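Local coordinates for putative branched chain amino acid ABC transporter, periplasmic amino acid-binding protein (PDB 4XFK), which serves as the periplasmic component of an amino-acid transport system, probably binding leucine, isoleucine, valine, threonine and alanine for an ABC transporter, at residues L155-Y166 with G184-V195. The protein carries 1 engineered substitution. Sequence-based numbering, arbitrary orientation.
With ACT (acetate ion), chain B.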
ATOM      1  N   LEU A 155      10.165 -13.932 -16.938  1.00 15.66           N
ATOM      2  CA  LEU A 155       9.893 -12.661 -17.601  1.00 16.18           C
ATOM      3  C   LEU A 155      10.261 -12.734 -19.089  1.00 18.19           C
ATOM      4  O   LEU A 155      11.441 -12.764 -19.450  1.00 20.23           O
ATOM      5  CB  LEU A 155      10.693 -11.545 -16.934  1.00 16.19           C
ATOM      6  CG  LEU A 155      10.458 -10.124 -17.444  1.00 17.07           C
ATOM      7  CD1 LEU A 155       9.070  -9.623 -17.055  1.00 18.48           C
ATOM      8  CD2 LEU A 155      11.538  -9.184 -16.930  1.00 18.11           C
ATOM      9  N   GLY A 156       9.255 -12.766 -19.955  1.00 18.83           N
ATOM     10  CA  GLY A 156       9.489 -12.774 -21.389  1.00 17.87           C
ATOM     11  C   GLY A 156       9.920 -11.416 -21.912  1.00 16.95           C
ATOM     12  O   GLY A 156       9.945 -10.433 -21.170  1.00 18.14           O
ATOM     13  N   GLU A 157      10.252 -11.348 -23.197  1.00 17.75           N
ATOM     14  CA  GLU A 157      10.801 -10.124 -23.770  1.00 19.19           C
ATOM     15  C   GLU A 157       9.758  -9.081 -24.133  1.00 17.58           C
ATOM     16  O   GLU A 157      10.105  -7.930 -24.381  1.00 19.27           O
ATOM     17  CB  GLU A 157      11.622 -10.425 -25.026  1.00 21.83           C
ATOM     18  CG  GLU A 157      12.773 -11.391 -24.820  1.00 24.20           C
ATOM     19  CD  GLU A 157      12.375 -12.830 -25.067  1.00 27.79           C
ATOM     20  OE1 GLU A 157      11.163 -13.132 -25.013  1.00 30.04           O
ATOM     21  OE2 GLU A 157      13.275 -13.658 -25.328  1.00 28.59           O
ATOM     22  N   ARG A 158       8.489  -9.481 -24.182  1.00 17.22           N
ATOM     23  CA  ARG A 158       7.440  -8.581 -24.643  1.00 15.66           C
ATOM     24  C   ARG A 158       6.417  -8.315 -23.549  1.00 14.15           C
ATOM     25  O   ARG A 158       5.921  -9.245 -22.908  1.00 14.33           O
ATOM     26  CB  ARG A 158       6.751  -9.149 -25.882  1.00 16.36           C
ATOM     27  CG  ARG A 158       7.642  -9.163 -27.123  1.00 17.34           C
ATOM     28  CD  ARG A 158       6.981  -9.865 -28.299  1.00 18.13           C
ATOM     29  NE  ARG A 158       5.822  -9.152 -28.835  1.00 20.49           N
ATOM     30  CZ  ARG A 158       5.891  -8.179 -29.738  1.00 20.01           C
ATOM     31  NH1 ARG A 158       7.069  -7.778 -30.198  1.00 21.27           N
ATOM     32  NH2 ARG A 158       4.781  -7.597 -30.174  1.00 19.46           N
ATOM     33  N   ALA A 159       6.097  -7.044 -23.343  1.00 14.09           N
ATOM     34  CA  ALA A 159       5.196  -6.670 -22.264  1.00 12.84           C
ATOM     35  C   ALA A 159       4.168  -5.640 -22.705  1.00 13.17           C
ATOM     36  O   ALA A 159       4.394  -4.869 -23.642  1.00 14.01           O
ATOM     37  CB  ALA A 159       5.983  -6.146 -21.075  1.00 11.97           C
ATOM     38  N   TYR A 160       3.033  -5.650 -22.015  1.00 12.71           N
ATOM     39  CA  TYR A 160       1.995  -4.640 -22.170  1.00 11.57           C
ATOM     40  C   TYR A 160       1.879  -3.911 -20.832  1.00 11.15           C
ATOM     41  O   TYR A 160       2.137  -4.502 -19.782  1.00 13.61           O
ATOM     42  CB  TYR A 160       0.663  -5.317 -22.522  1.00 12.06           C
ATOM     43  CG  TYR A 160      -0.396  -4.395 -23.089  1.00 11.90           C
ATOM     44  CD1 TYR A 160      -1.164  -3.590 -22.264  1.00 12.78           C
ATOM     45  CD2 TYR A 160      -0.636  -4.349 -24.453  1.00 12.99           C
ATOM     46  CE1 TYR A 160      -2.133  -2.745 -22.786  1.00 13.69           C
ATOM     47  CE2 TYR A 160      -1.596  -3.516 -24.980  1.00 13.53           C
ATOM     48  CZ  TYR A 160      -2.342  -2.716 -24.146  1.00 14.19           C
ATOM     49  OH  TYR A 160      -3.295  -1.893 -24.697  1.00 16.14           O
ATOM     50  N   SER A 161       1.495  -2.638 -20.864  1.00 10.98           N
ATOM     51  CA  SER A 161       1.209  -1.876 -19.647  1.00 11.29           C
ATOM     52  C   SER A 161      -0.227  -1.370 -19.702  1.00 10.28           C
ATOM     53  O   SER A 161      -0.597  -0.684 -20.645  1.00 10.86           O
ATOM     54  CB  SER A 161       2.176  -0.694 -19.530  1.00 12.42           C
ATOM     55  OG  SER A 161       1.823   0.167 -18.459  1.00 12.47           O
ATOM     56  N   ILE A 162      -1.036  -1.714 -18.704  1.00  9.10           N
ATOM     57  CA  ILE A 162      -2.404  -1.205 -18.639  1.00  8.72           C
ATOM     58  C   ILE A 162      -2.676  -0.652 -17.240  1.00  6.68           C
ATOM     59  O   ILE A 162      -2.514  -1.357 -16.250  1.00  8.14           O
ATOM     60  CB  ILE A 162      -3.454  -2.270 -19.072  1.00  8.42           C
ATOM     61  CG1 ILE A 162      -4.868  -1.676 -19.034  1.00  9.86           C
ATOM     62  CG2 ILE A 162      -3.340  -3.543 -18.232  1.00  9.66           C
ATOM     63  CD1 ILE A 162      -5.908  -2.519 -19.744  1.00 12.30           C
ATOM     64  N   ASN A 163      -3.061   0.619 -17.161  1.00  7.68           N
ATOM     65  CA  ASN A 163      -3.247   1.288 -15.876  1.00  7.96           C
ATOM     66  C   ASN A 163      -4.363   2.309 -15.895  1.00  8.34           C
ATOM     67  O   ASN A 163      -4.849   2.704 -16.956  1.00  8.21           O
ATOM     68  CB  ASN A 163      -1.948   1.954 -15.401  1.00  7.60           C
ATOM     69  CG  ASN A 163      -0.831   0.955 -15.182  1.00  8.79           C
ATOM     70  OD1 ASN A 163      -0.793   0.273 -14.162  1.00  9.88           O
ATOM     71  ND2 ASN A 163       0.072   0.852 -16.145  1.00  9.82           N
ATOM     72  N   GLN A 164      -4.763   2.711 -14.692  1.00  7.99           N
ATOM     73  CA  GLN A 164      -5.797   3.707 -14.464  1.00  7.14           C
ATOM     74  C   GLN A 164      -5.259   5.116 -14.688  1.00  7.47           C
ATOM     75  O   GLN A 164      -4.145   5.441 -14.271  1.00  7.63           O
ATOM     76  CB  GLN A 164      -6.305   3.578 -13.027  1.00  7.81           C
ATOM     77  CG  GLN A 164      -6.950   2.223 -12.715  1.00  7.55           C
ATOM     78  CD  GLN A 164      -6.961   1.904 -11.237  1.00  8.51           C
ATOM     79  OE1 GLN A 164      -8.007   1.567 -10.662  1.00 11.37           O
ATOM     80  NE2 GLN A 164      -5.799   1.983 -10.618  1.00  6.92           N
ATOM     81  N   ASN A 165      -6.064   5.962 -15.323  1.00  8.77           N
ATOM     82  CA  ASN A 165      -5.614   7.311 -15.636  1.00  9.43           C
ATOM     83  C   ASN A 165      -5.797   8.276 -14.460  1.00  9.11           C
ATOM     84  O   ASN A 165      -6.694   9.128 -14.461  1.00 10.36           O
ATOM     85  CB  ASN A 165      -6.295   7.837 -16.902  1.00 10.60           C
ATOM     86  CG  ASN A 165      -5.450   8.870 -17.621  1.00 11.33           C
ATOM     87  OD1 ASN A 165      -4.625   9.549 -17.004  1.00 11.97           O
ATOM     88  ND2 ASN A 165      -5.644   8.991 -18.933  1.00 13.31           N
ATOM     89  N   TYR A 166      -4.945   8.105 -13.452  1.00  8.70           N
ATOM     90  CA  TYR A 166      -4.758   9.076 -12.372  1.00  8.54           C
ATOM     91  C   TYR A 166      -3.318   8.938 -11.897  1.00  8.34           C
ATOM     92  O   TYR A 166      -2.568   8.127 -12.449  1.00  8.47           O
ATOM     93  CB  TYR A 166      -5.776   8.917 -11.228  1.00  7.92           C
ATOM     94  CG  TYR A 166      -5.622   7.735 -10.289  1.00  7.78           C
ATOM     95  CD1 TYR A 166      -5.843   6.431 -10.721  1.00  7.37           C
ATOM     96  CD2 TYR A 166      -5.320   7.936  -8.941  1.00  7.84           C
ATOM     97  CE1 TYR A 166      -5.747   5.356  -9.847  1.00  6.99           C
ATOM     98  CE2 TYR A 166      -5.215   6.873  -8.061  1.00  7.49           C
ATOM     99  CZ  TYR A 166      -5.429   5.583  -8.516  1.00  7.12           C
ATOM    100  OH  TYR A 166      -5.341   4.512  -7.652  1.00  7.17           O
ATOM    101  N   GLY A 184      14.751  -5.693 -19.048  1.00 17.96           N
ATOM    102  CA  GLY A 184      14.768  -6.478 -20.268  1.00 17.94           C
ATOM    103  C   GLY A 184      13.444  -6.930 -20.831  1.00 19.73           C
ATOM    104  O   GLY A 184      13.226  -8.117 -21.092  1.00 23.92           O
ATOM    105  N   TYR A 185      12.558  -5.976 -21.048  1.00 17.49           N
ATOM    106  CA  TYR A 185      11.348  -6.243 -21.796  1.00 16.81           C
ATOM    107  C   TYR A 185      11.100  -5.044 -22.690  1.00 18.02           C
ATOM    108  O   TYR A 185      11.599  -3.948 -22.427  1.00 18.51           O
ATOM    109  CB  TYR A 185      10.162  -6.501 -20.858  1.00 16.73           C
ATOM    110  CG  TYR A 185      10.008  -5.460 -19.771  1.00 14.21           C
ATOM    111  CD1 TYR A 185       9.308  -4.285 -20.007  1.00 12.55           C
ATOM    112  CD2 TYR A 185      10.570  -5.647 -18.509  1.00 12.65           C
ATOM    113  CE1 TYR A 185       9.172  -3.319 -19.028  1.00 12.60           C
ATOM    114  CE2 TYR A 185      10.437  -4.688 -17.519  1.00 12.70           C
ATOM    115  CZ  TYR A 185       9.738  -3.529 -17.786  1.00 12.26           C
ATOM    116  OH  TYR A 185       9.609  -2.570 -16.812  1.00 11.17           O
ATOM    117  N   GLU A 186      10.364  -5.263 -23.768  1.00 18.23           N
ATOM    118  CA  GLU A 186       9.901  -4.163 -24.588  1.00 20.20           C
ATOM    119  C   GLU A 186       8.448  -3.903 -24.241  1.00 18.87           C
ATOM    120  O   GLU A 186       7.637  -4.831 -24.217  1.00 19.29           O
ATOM    121  CB  GLU A 186      10.030  -4.508 -26.069  1.00 21.86           C
ATOM    122  CG  GLU A 186       9.557  -3.400 -26.998  1.00 26.20           C
ATOM    123  CD  GLU A 186       9.546  -3.805 -28.457  1.00 30.50           C
ATOM    124  OE1 GLU A 186      10.299  -4.728 -28.841  1.00 31.67           O
ATOM    125  OE2 GLU A 186       8.775  -3.189 -29.218  1.00 32.16           O
ATOM    126  N   VAL A 187       8.121  -2.649 -23.958  1.00 17.90           N
ATOM    127  CA  VAL A 187       6.731  -2.276 -23.760  1.00 18.15           C
ATOM    128  C   VAL A 187       6.119  -2.091 -25.146  1.00 18.98           C
ATOM    129  O   VAL A 187       6.212  -1.018 -25.751  1.00 20.81           O
ATOM    130  CB  VAL A 187       6.583  -1.012 -22.883  1.00 17.76           C
ATOM    131  CG1 VAL A 187       5.120  -0.702 -22.637  1.00 17.13           C
ATOM    132  CG2 VAL A 187       7.297  -1.215 -21.549  1.00 17.62           C
ATOM    133  N   VAL A 188       5.528  -3.169 -25.656  1.00 18.77           N
ATOM    134  CA  VAL A 188       5.013  -3.220 -27.024  1.00 19.72           C
ATOM    135  C   VAL A 188       3.870  -2.238 -27.220  1.00 18.84           C
ATOM    136  O   VAL A 188       3.759  -1.583 -28.261  1.00 21.00           O
ATOM    137  CB  VAL A 188       4.519  -4.642 -27.365  1.00 21.92           C
ATOM    138  CG1 VAL A 188       3.779  -4.662 -28.697  1.00 22.68           C
ATOM    139  CG2 VAL A 188       5.683  -5.615 -27.383  1.00 22.71           C
ATOM    140  N   ASP A 189       3.010  -2.145 -26.212  1.00 17.92           N
ATOM    141  CA  ASP A 189       1.874  -1.248 -26.276  1.00 18.69           C
ATOM    142  C   ASP A 189       1.473  -0.913 -24.851  1.00 17.61           C
ATOM    143  O   ASP A 189       1.869  -1.604 -23.912  1.00 17.79           O
ATOM    144  CB  ASP A 189       0.723  -1.907 -27.050  1.00 21.23           C
ATOM    145  CG  ASP A 189      -0.276  -0.905 -27.593  1.00 24.42           C
ATOM    146  OD1 ASP A 189      -0.050   0.315 -27.443  1.00 26.36           O
ATOM    147  OD2 ASP A 189      -1.289  -1.342 -28.187  1.00 26.35           O
ATOM    148  N   LYS A 190       0.726   0.169 -24.688  1.00 19.46           N
ATOM    149  CA  LYS A 190       0.305   0.594 -23.363  1.00 20.67           C
ATOM    150  C   LYS A 190      -1.006   1.359 -23.421  1.00 19.57           C
ATOM    151  O   LYS A 190      -1.362   1.930 -24.454  1.00 21.94           O
ATOM    152  CB  LYS A 190       1.396   1.429 -22.686  1.00 22.59           C
ATOM    153  CG  LYS A 190       1.758   2.706 -23.415  1.00 24.09           C
ATOM    154  CD  LYS A 190       3.092   3.254 -22.931  1.00 25.89           C
ATOM    155  CE  LYS A 190       3.607   4.337 -23.864  1.00 29.52           C
ATOM    156  NZ  LYS A 190       4.961   4.814 -23.461  1.00 30.38           N
ATOM    157  N   THR A 191      -1.714   1.362 -22.299  1.00 16.39           N
ATOM    158  CA  THR A 191      -3.034   1.962 -22.194  1.00 15.40           C
ATOM    159  C   THR A 191      -3.222   2.592 -20.825  1.00 12.92           C
ATOM    160  O   THR A 191      -2.862   1.994 -19.810  1.00 12.06           O
ATOM    161  CB  THR A 191      -4.127   0.880 -22.311  1.00 19.79           C
ATOM    162  OG1 THR A 191      -4.159   0.381 -23.648  1.00 23.02           O
ATOM    163  CG2 THR A 191      -5.506   1.426 -21.926  1.00 21.43           C
ATOM    164  N   LEU A 192      -3.786   3.794 -20.805  1.00 12.57           N
ATOM    165  CA  LEU A 192      -4.363   4.363 -19.598  1.00 11.95           C
ATOM    166  C   LEU A 192      -5.860   4.493 -19.827  1.00 12.96           C
ATOM    167  O   LEU A 192      -6.291   5.035 -20.851  1.00 17.12           O
ATOM    168  CB  LEU A 192      -3.786   5.743 -19.318  1.00 12.58           C
ATOM    169  CG  LEU A 192      -2.320   5.856 -18.918  1.00 12.90           C
ATOM    170  CD1 LEU A 192      -1.962   7.328 -18.776  1.00 14.71           C
ATOM    171  CD2 LEU A 192      -2.052   5.118 -17.619  1.00 13.11           C
ATOM    172  N   HIS A 193      -6.653   4.023 -18.876  1.00 10.45           N
ATOM    173  CA  HIS A 193      -8.098   4.038 -19.041  1.00 10.14           C
ATOM    174  C   HIS A 193      -8.792   4.760 -17.893  1.00 11.07           C
ATOM    175  O   HIS A 193      -8.189   5.045 -16.856  1.00 11.28           O
ATOM    176  CB  HIS A 193      -8.637   2.609 -19.201  1.00 10.61           C
ATOM    177  CG  HIS A 193      -8.300   1.701 -18.057  1.00  8.87           C
ATOM    178  ND1 HIS A 193      -8.905   1.802 -16.821  1.00  8.83           N
ATOM    179  CD2 HIS A 193      -7.419   0.673 -17.960  1.00  8.37           C
ATOM    180  CE1 HIS A 193      -8.413   0.875 -16.017  1.00  8.38           C
ATOM    181  NE2 HIS A 193      -7.508   0.179 -16.680  1.00  8.73           N
ATOM    182  N   GLU A 194     -10.066   5.065 -18.098  1.00 11.88           N
ATOM    183  CA  GLU A 194     -10.879   5.709 -17.083  1.00 12.91           C
ATOM    184  C   GLU A 194     -10.860   4.900 -15.794  1.00 12.26           C
ATOM    185  O   GLU A 194     -10.743   3.671 -15.818  1.00 11.62           O
ATOM    186  CB  GLU A 194     -12.314   5.883 -17.583  1.00 15.59           C
ATOM    187  N   VAL A 195     -10.976   5.600 -14.673  1.00 12.89           N
ATOM    188  CA  VAL A 195     -10.834   4.979 -13.366  1.00 11.81           C
ATOM    189  C   VAL A 195     -12.173   4.519 -12.808  1.00 11.01           C
ATOM    190  O   VAL A 195     -13.107   5.312 -12.665  1.00 13.61           O
ATOM    191  CB  VAL A 195     -10.182   5.952 -12.362  1.00 15.20           C
ATOM    192  CG1 VAL A 195      -9.865   5.243 -11.056  1.00 17.50           C
ATOM    193  CG2 VAL A 195      -8.920   6.563 -12.965  1.00 16.94           C
TER
HETATM  194  C   ACT B 500      -3.281   4.245  -4.976  1.00  8.13           C
HETATM  195  O   ACT B 500      -4.062   5.100  -5.453  1.00  7.53           O
HETATM  196  OXT ACT B 500      -2.375   4.672  -4.223  1.00  8.42           O
HETATM  197  CH3 ACT B 500      -3.440   2.791  -5.293  1.00  8.58           C
HETATM  198  O   HOH W   1      12.781 -10.520 -20.429  1.00 26.22           O
HETATM  199  O   HOH W   2      -0.172   2.017 -18.927  1.00 11.91           O
HETATM  200  O   HOH W   3      -7.617   7.321 -20.258  1.00 20.55           O
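The carbonyl oxygen of Thr191 receives Asn163 N at 3.0 Å. Water 2, which accepts from Asn163 ND2, lies 2.8 Å from Thr191 O and probably bonds to it, linking that amide nitrogen toward the neighbouring strand, while Asn163 OD1 accepts from Gly219 N. These strands, 158-164 and 186-193, flank helix 167-184 in a beta-alpha-beta crossover of the periplasmic binding protein fold, and they pair in parallel. The regular pairing is interrupted by a beta bulge: between the Ala159-Val187 and Ser161-Lys190 pairs, Tyr160 faces two residues, Val188 and Asp189. The bulge brings Val188 round to Arg158, and Val188 CG2 lies over the centre of one guanidinium face, 3.5 Å from Arg158 CZ. A branched apolar residue suits that flat surface, while Arg158 bonds through NE to Asn212 O and through NH2 to Ala211 O.

On the side covered by helix 202-210, Tyr160 has CG anti to its backbone N (chi1 -164°), which lays the ring along strand 186-193. Asp189 O sits over one ring face, towards its rim, and Asp189 CB approaches Tyr160 CE2 to 3.5 Å. The phenol then ends at Thr191, where Tyr160 OH and Thr191 OG1 share a 2.6 Å hydrogen bond near the ring plane. Threonine fits here because its hydroxyl meets the tyrosine while its branched CB favours an extended strand.

Beyond it, Ile162 CG1 meets the edge of the His193 imidazole, 3.6 Å from His193 CD2. The same ring spreads one face over Asn163 O, whose distance to His193 CD2 is 3.4 Å, although this oxygen also accepts the backbone His193 N. Rotation of the imidazole is fixed partly by the next residue: His193 ND1 donates nearly straight to Glu194 O at 2.8 Å. That oxygen lies only 4° out of the ring plane.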